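Local coordinates for F-BAR domain only protein 1 (Danio rerio, PDB 5JP2) that binds a peptide of the endocytic protein Eps15 through its mu homology domain and may function in an early step of clathrin-mediated endocytosis, at residues Val19-Thr24 / Ser269-Arg274; Ser69-Asn74 / Asp258-Gly263. All coordinates share one frame; numbering follows the deposited sequence.

Contact 1 (Val19-Thr24 / Ser269-Arg274)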
loop_
_atom_site.group_PDB
_atom_site.type_symbol
_atom_site.label_atom_id
_atom_site.label_comp_id
_atom_site.label_asym_id
_atom_site.label_seq_id
_atom_site.Cartn_x
_atom_site.Cartn_y
_atom_site.Cartn_z
ATOM N N VAL B 19 -17.812 12.934 -1.634
ATOM C CA VAL B 19 -16.566 12.575 -2.299
ATOM C C VAL B 19 -16.018 11.327 -1.625
ATOM O O VAL B 19 -16.428 10.960 -0.527
ATOM C CB VAL B 19 -15.506 13.706 -2.282
ATOM C CG1 VAL B 19 -16.031 14.959 -2.965
ATOM C CG2 VAL B 19 -15.035 14.013 -0.877
ATOM N N ALA B 20 -15.084 10.670 -2.300
ATOM C CA ALA B 20 -14.432 9.486 -1.770
ATOM C C ALA B 20 -12.919 9.596 -1.923
ATOM O O ALA B 20 -12.420 10.210 -2.866
ATOM C CB ALA B 20 -14.942 8.231 -2.469
ATOM N N ALA B 21 -12.197 8.987 -0.986
ATOM C CA ALA B 21 -10.743 9.006 -0.950
ATOM C C ALA B 21 -10.190 7.585 -1.043
ATOM O O ALA B 21 -10.866 6.619 -0.692
ATOM C CB ALA B 21 -10.235 9.669 0.323
ATOM N N ALA B 22 -8.964 7.460 -1.550
ATOM C CA ALA B 22 -8.271 6.179 -1.593
ATOM C C ALA B 22 -6.823 6.391 -1.201
ATOM O O ALA B 22 -6.141 7.245 -1.767
ATOM C CB ALA B 22 -8.346 5.518 -2.970
ATOM N N ILE B 23 -6.374 5.609 -0.232
ATOM C CA ILE B 23 -5.014 5.640 0.279
ATOM C C ILE B 23 -4.367 4.337 -0.154
ATOM O O ILE B 23 -4.824 3.264 0.241
ATOM C CB ILE B 23 -4.987 5.794 1.805
ATOM C CG1 ILE B 23 -5.613 7.114 2.233
ATOM C CG2 ILE B 23 -3.595 5.695 2.336
ATOM C CD1 ILE B 23 -5.697 7.278 3.725
ATOM N N THR B 24 -3.329 4.431 -0.982
ATOM C CA THR B 24 -2.634 3.284 -1.548
ATOM C C THR B 24 -1.170 3.342 -1.136
ATOM O O THR B 24 -0.530 4.379 -1.282
ATOM C CB THR B 24 -2.757 3.284 -3.060
ATOM O OG1 THR B 24 -4.137 3.359 -3.402
ATOM C CG2 THR B 24 -2.187 2.035 -3.638
ATOM N N SER B 269 -17.928 9.849 1.351
ATOM C CA SER B 269 -18.709 8.647 1.111
ATOM C C SER B 269 -17.978 7.402 1.588
ATOM O O SER B 269 -18.619 6.453 2.052
ATOM C CB SER B 269 -19.040 8.533 -0.375
ATOM O OG SER B 269 -19.690 7.312 -0.654
ATOM N N LEU B 270 -16.650 7.398 1.508
ATOM C CA LEU B 270 -15.857 6.208 1.764
ATOM C C LEU B 270 -14.378 6.564 1.699
ATOM O O LEU B 270 -13.977 7.457 0.957
ATOM C CB LEU B 270 -16.191 5.143 0.719
ATOM C CG LEU B 270 -15.514 3.792 0.637
ATOM C CD1 LEU B 270 -16.511 2.802 0.093
ATOM C CD2 LEU B 270 -14.373 3.896 -0.305
ATOM N N VAL B 271 -13.563 5.794 2.414
ATOM C CA VAL B 271 -12.112 5.897 2.332
ATOM C C VAL B 271 -11.576 4.493 2.161
ATOM O O VAL B 271 -11.590 3.702 3.106
ATOM C CB VAL B 271 -11.484 6.556 3.560
ATOM C CG1 VAL B 271 -9.987 6.589 3.402
ATOM C CG2 VAL B 271 -11.994 7.955 3.708
ATOM N N LYS B 272 -11.036 4.209 0.986
ATOM C CA LYS B 272 -10.490 2.907 0.659
ATOM C C LYS B 272 -9.003 2.913 0.979
ATOM O O LYS B 272 -8.285 3.830 0.572
ATOM C CB LYS B 272 -10.737 2.593 -0.813
ATOM C CG LYS B 272 -10.409 1.178 -1.221
ATOM C CD LYS B 272 -10.914 0.862 -2.616
ATOM C CE LYS B 272 -10.572 -0.564 -3.037
ATOM N NZ LYS B 272 -11.034 -0.907 -4.415
ATOM N N LYS B 273 -8.561 1.929 1.764
ATOM C CA LYS B 273 -7.166 1.777 2.162
ATOM C C LYS B 273 -6.636 0.436 1.684
ATOM O O LYS B 273 -7.198 -0.604 2.021
ATOM C CB LYS B 273 -7.021 1.887 3.672
ATOM C CG LYS B 273 -7.688 3.067 4.229
ATOM C CD LYS B 273 -7.368 3.231 5.669
ATOM C CE LYS B 273 -8.253 4.286 6.273
ATOM N NZ LYS B 273 -7.727 4.781 7.555
ATOM N N ARG B 274 -5.563 0.460 0.899
ATOM C CA ARG B 274 -4.962 -0.757 0.379
ATOM C C ARG B 274 -3.445 -0.651 0.392
ATOM O O ARG B 274 -2.878 0.428 0.237
ATOM C CB ARG B 274 -5.446 -1.065 -1.032
ATOM C CG ARG B 274 -5.165 0.017 -2.026
ATOM C CD ARG B 274 -5.742 -0.329 -3.382
ATOM N NE ARG B 274 -5.292 0.592 -4.419
ATOM C CZ ARG B 274 -5.533 0.431 -5.710
ATOM N NH1 ARG B 274 -6.222 -0.616 -6.124
ATOM N NH2 ARG B 274 -5.085 1.316 -6.587
#
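Arg274 lies alongside Thr24, and both side chains point the same way from the sheet. Its NE donates to Thr24 OG1 over 3.2 Å in a nearly straight bond. The hydroxyl oxygen sits at the guanidinium edge, close to its plane. Thr24 CG2 is also close to Arg274 NE, at 3.5 Å. Arg274 CG stands between its own backbone N and carbonyl carbon (chi1 59°), and the chain then runs extended to NE, which brings the guanidinium beside the threonine. Its NH2 donates to the backbone of the bound Eps15 peptide, and the group makes a cation-pi contact with an aromatic side chain of that peptide. With an alanine here, the peptide would probably lose both interactions and Thr24 OG1 its NE donor.

Lys272 is on the same face. Its chain is extended, and NZ bonds the peptide backbone. Ala22, its neighbour across the strands, is small and packs on an apolar peptide side chain. This face therefore forms part of the peptide-binding surface of the mu homology domain. Strands 17-31 and 266-283 are the parallel pair in the middle of its large mixed sheet.

On the reverse face Ala21 CB meets Val271 CG2 at 4.2 Å. Ile23 CD1 reaches Val271 CG1 more loosely, at 4.4 Å. This face packs against strand 258-261.

The backbones set this register. Ala21 N donates to Leu270 O (3.0 Å), and Lys272 N returns to Ala21 O (2.9 Å). Ile23 N then bonds Lys272 O at 2.7 Å, and Arg274 N bonds Ile23 O. Strand 39-52 takes the other edge of 19-24 through the backbones of Ala20, Ala22 and Thr24.

Contact 2 (Ser69-Asn74 / Asp258-Gly263); sequences SFRLVN and DVELVG
Val259 CG2 faces the gap between the Phe70 and Leu72 side chains, which stand on the same face of strand 69-73. It meets Phe70 CD1 obliquely at 3.9 Å and lies farther from Leu72 CD2, at 4.4 Å. CG2 is anti to the Val259 backbone N, and this turns it toward strand 69-73. On the same face Leu261 CD2 reaches Phe70 CB at 4.0 Å. The ring itself rises away from strand 258-261.

The other face carries the charged side chains, with Val73 among them. Arg71 and Glu260 run side by side. Glu260 OE2 approaches Arg71 NE at 3.7 Å, a long salt bridge, with the guanidinium and carboxylate planes nearly perpendicular. Asp101 is the stronger partner of Arg71. Val262 crosses Arg71 at about a right angle. Its CG2 fills the hollow inside the bent arginine chain, 3.8 Å from both Arg71 CB and Arg71 NH2. The bend at chi3 (-60°) curls the chain around this methyl. Val73 supplies two bumps. Its CG2 lies against Asp258 CB at 3.6 Å, and its CG1 sits against the Glu260 carboxylate carbon.

Arg71 with Glu260 and Val73 with Asp258 are the hydrogen-bonded pairs of an antiparallel ladder. At the Ser69 end a single direct bond, Val262 N to Ser69 O, continues it. A water there accepts from Ser69 N and lies 2.6 Å from Val262 O. Val259 N donates to Asp258 OD1 at 2.9 Å, from above the carboxylate plane.

Strand 99-104 borders the far side of 69-73, where Phe102 packs on Phe70 and Leu72. Leu130 and Leu131 of strand 125-137 lie over these two residues. Strand 258-261 is the edge of this small antiparallel sheet, and through Val259 and Leu261 it lies against strands 17-31 and 266-283 of the domain's large mixed sheet.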
loop_
_atom_site.group_PDB
_atom_site.type_symbol
_atom_site.label_atom_id
_atom_site.label_comp_id
_atom_site.label_asym_id
_atom_site.label_seq_id
_atom_site.Cartn_x
_atom_site.Cartn_y
_atom_site.Cartn_z
ATOM N N SER B 69 -12.392 21.203 1.489
ATOM C CA SER B 69 -11.220 21.286 2.338
ATOM C C SER B 69 -11.016 19.964 3.060
ATOM O O SER B 69 -11.987 19.324 3.450
ATOM C CB SER B 69 -11.372 22.399 3.350
ATOM O OG SER B 69 -10.262 22.416 4.226
ATOM N N PHE B 70 -9.764 19.538 3.223
ATOM C CA PHE B 70 -9.505 18.285 3.922
ATOM C C PHE B 70 -8.252 18.377 4.783
ATOM O O PHE B 70 -7.481 19.328 4.707
ATOM C CB PHE B 70 -9.412 17.109 2.958
ATOM C CG PHE B 70 -8.229 17.137 2.043
ATOM C CD1 PHE B 70 -7.021 16.591 2.435
ATOM C CD2 PHE B 70 -8.340 17.642 0.769
ATOM C CE1 PHE B 70 -5.944 16.583 1.598
ATOM C CE2 PHE B 70 -7.262 17.634 -0.074
ATOM C CZ PHE B 70 -6.058 17.098 0.344
ATOM N N ARG B 71 -8.076 17.364 5.621
ATOM C CA ARG B 71 -7.018 17.309 6.618
ATOM C C ARG B 71 -6.316 15.957 6.561
ATOM O O ARG B 71 -6.974 14.919 6.470
ATOM C CB ARG B 71 -7.623 17.506 7.999
ATOM C CG ARG B 71 -6.661 17.762 9.102
ATOM C CD ARG B 71 -7.343 17.627 10.457
ATOM N NE ARG B 71 -8.443 18.566 10.622
ATOM C CZ ARG B 71 -8.301 19.844 10.945
ATOM N NH1 ARG B 71 -7.094 20.366 11.126
ATOM N NH2 ARG B 71 -9.374 20.605 11.071
ATOM N N LEU B 72 -4.987 15.958 6.641
ATOM C CA LEU B 72 -4.245 14.723 6.886
ATOM C C LEU B 72 -3.942 14.576 8.367
ATOM O O LEU B 72 -3.504 15.522 9.017
ATOM C CB LEU B 72 -2.942 14.697 6.101
ATOM C CG LEU B 72 -2.993 15.021 4.619
ATOM C CD1 LEU B 72 -1.582 15.074 4.105
ATOM C CD2 LEU B 72 -3.791 13.977 3.880
ATOM N N VAL B 73 -4.130 13.368 8.892
ATOM C CA VAL B 73 -3.975 13.119 10.316
ATOM C C VAL B 73 -3.079 11.916 10.532
ATOM O O VAL B 73 -2.918 11.072 9.651
ATOM C CB VAL B 73 -5.328 12.895 11.015
ATOM C CG1 VAL B 73 -6.197 14.122 10.896
ATOM C CG2 VAL B 73 -6.022 11.719 10.405
ATOM N N ASN B 74 -2.506 11.848 11.737
ATOM C CA ASN B 74 -1.564 10.798 12.128
ATOM C C ASN B 74 -0.418 10.692 11.128
ATOM O O ASN B 74 -0.045 9.607 10.684
ATOM C CB ASN B 74 -2.267 9.452 12.300
ATOM C CG ASN B 74 -1.395 8.428 12.996
ATOM O OD1 ASN B 74 -0.492 8.780 13.754
ATOM N ND2 ASN B 74 -1.649 7.154 12.731
ATOM N N ASP B 258 -4.060 9.133 7.598
ATOM C CA ASP B 258 -5.491 9.085 7.343
ATOM C C ASP B 258 -5.943 10.461 6.864
ATOM O O ASP B 258 -5.228 11.452 7.013
ATOM C CB ASP B 258 -6.248 8.653 8.601
ATOM C CG ASP B 258 -7.543 7.965 8.293
ATOM O OD1 ASP B 258 -7.923 7.891 7.111
ATOM O OD2 ASP B 258 -8.197 7.511 9.243
ATOM N N VAL B 259 -7.139 10.520 6.284
ATOM C CA VAL B 259 -7.683 11.757 5.741
ATOM C C VAL B 259 -9.099 11.976 6.269
ATOM O O VAL B 259 -9.879 11.030 6.404
ATOM C CB VAL B 259 -7.656 11.735 4.199
ATOM C CG1 VAL B 259 -8.533 10.637 3.662
ATOM C CG2 VAL B 259 -8.046 13.072 3.642
ATOM N N GLU B 260 -9.420 13.216 6.611
ATOM C CA GLU B 260 -10.771 13.566 7.008
ATOM C C GLU B 260 -11.112 14.943 6.459
ATOM O O GLU B 260 -10.240 15.795 6.307
ATOM C CB GLU B 260 -10.946 13.536 8.528
ATOM C CG GLU B 260 -10.324 14.683 9.261
ATOM C CD GLU B 260 -10.311 14.477 10.760
ATOM O OE1 GLU B 260 -10.449 13.320 11.194
ATOM O OE2 GLU B 260 -10.185 15.472 11.506
ATOM N N LEU B 261 -12.385 15.146 6.133
ATOM C CA LEU B 261 -12.825 16.413 5.570
ATOM C C LEU B 261 -12.952 17.462 6.660
ATOM O O LEU B 261 -13.124 17.144 7.834
ATOM C CB LEU B 261 -14.164 16.258 4.868
ATOM C CG LEU B 261 -14.229 15.322 3.673
ATOM C CD1 LEU B 261 -15.571 15.479 2.967
ATOM C CD2 LEU B 261 -13.095 15.587 2.737
ATOM N N VAL B 262 -12.861 18.724 6.265
ATOM C CA VAL B 262 -12.984 19.845 7.190
ATOM C C VAL B 262 -14.180 20.656 6.735
ATOM O O VAL B 262 -14.182 21.207 5.628
ATOM C CB VAL B 262 -11.725 20.711 7.235
ATOM C CG1 VAL B 262 -11.880 21.773 8.280
ATOM C CG2 VAL B 262 -10.521 19.859 7.528
ATOM N N GLY B 263 -15.197 20.718 7.571
ATOM C CA GLY B 263 -16.434 21.357 7.200
ATOM C C GLY B 263 -17.500 20.340 6.850
ATOM O O GLY B 263 -17.221 19.180 6.541
HETATM O O HOH W 1 -14.835 21.003 3.076
#

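From the N terminus the chain first lays down 19-24. Its partner 269-274 comes only near the C-terminal end of the mu homology domain, so contact 1 closes a very long loop. Contact 2 falls entirely within that loop: 69-74 comes early in it, and 258-263 comes just before strand 266-283. The two closures therefore nest and do not cross. Contact 1 belongs to the large mixed sheet and contact 2 to a smaller antiparallel sheet packed on it. Lys273 NZ and Asp258 OD1 bridge them at 3.1 Å. Apolar packing of Ala21 on Val259 and Val19 on Leu261 joins the sheets further.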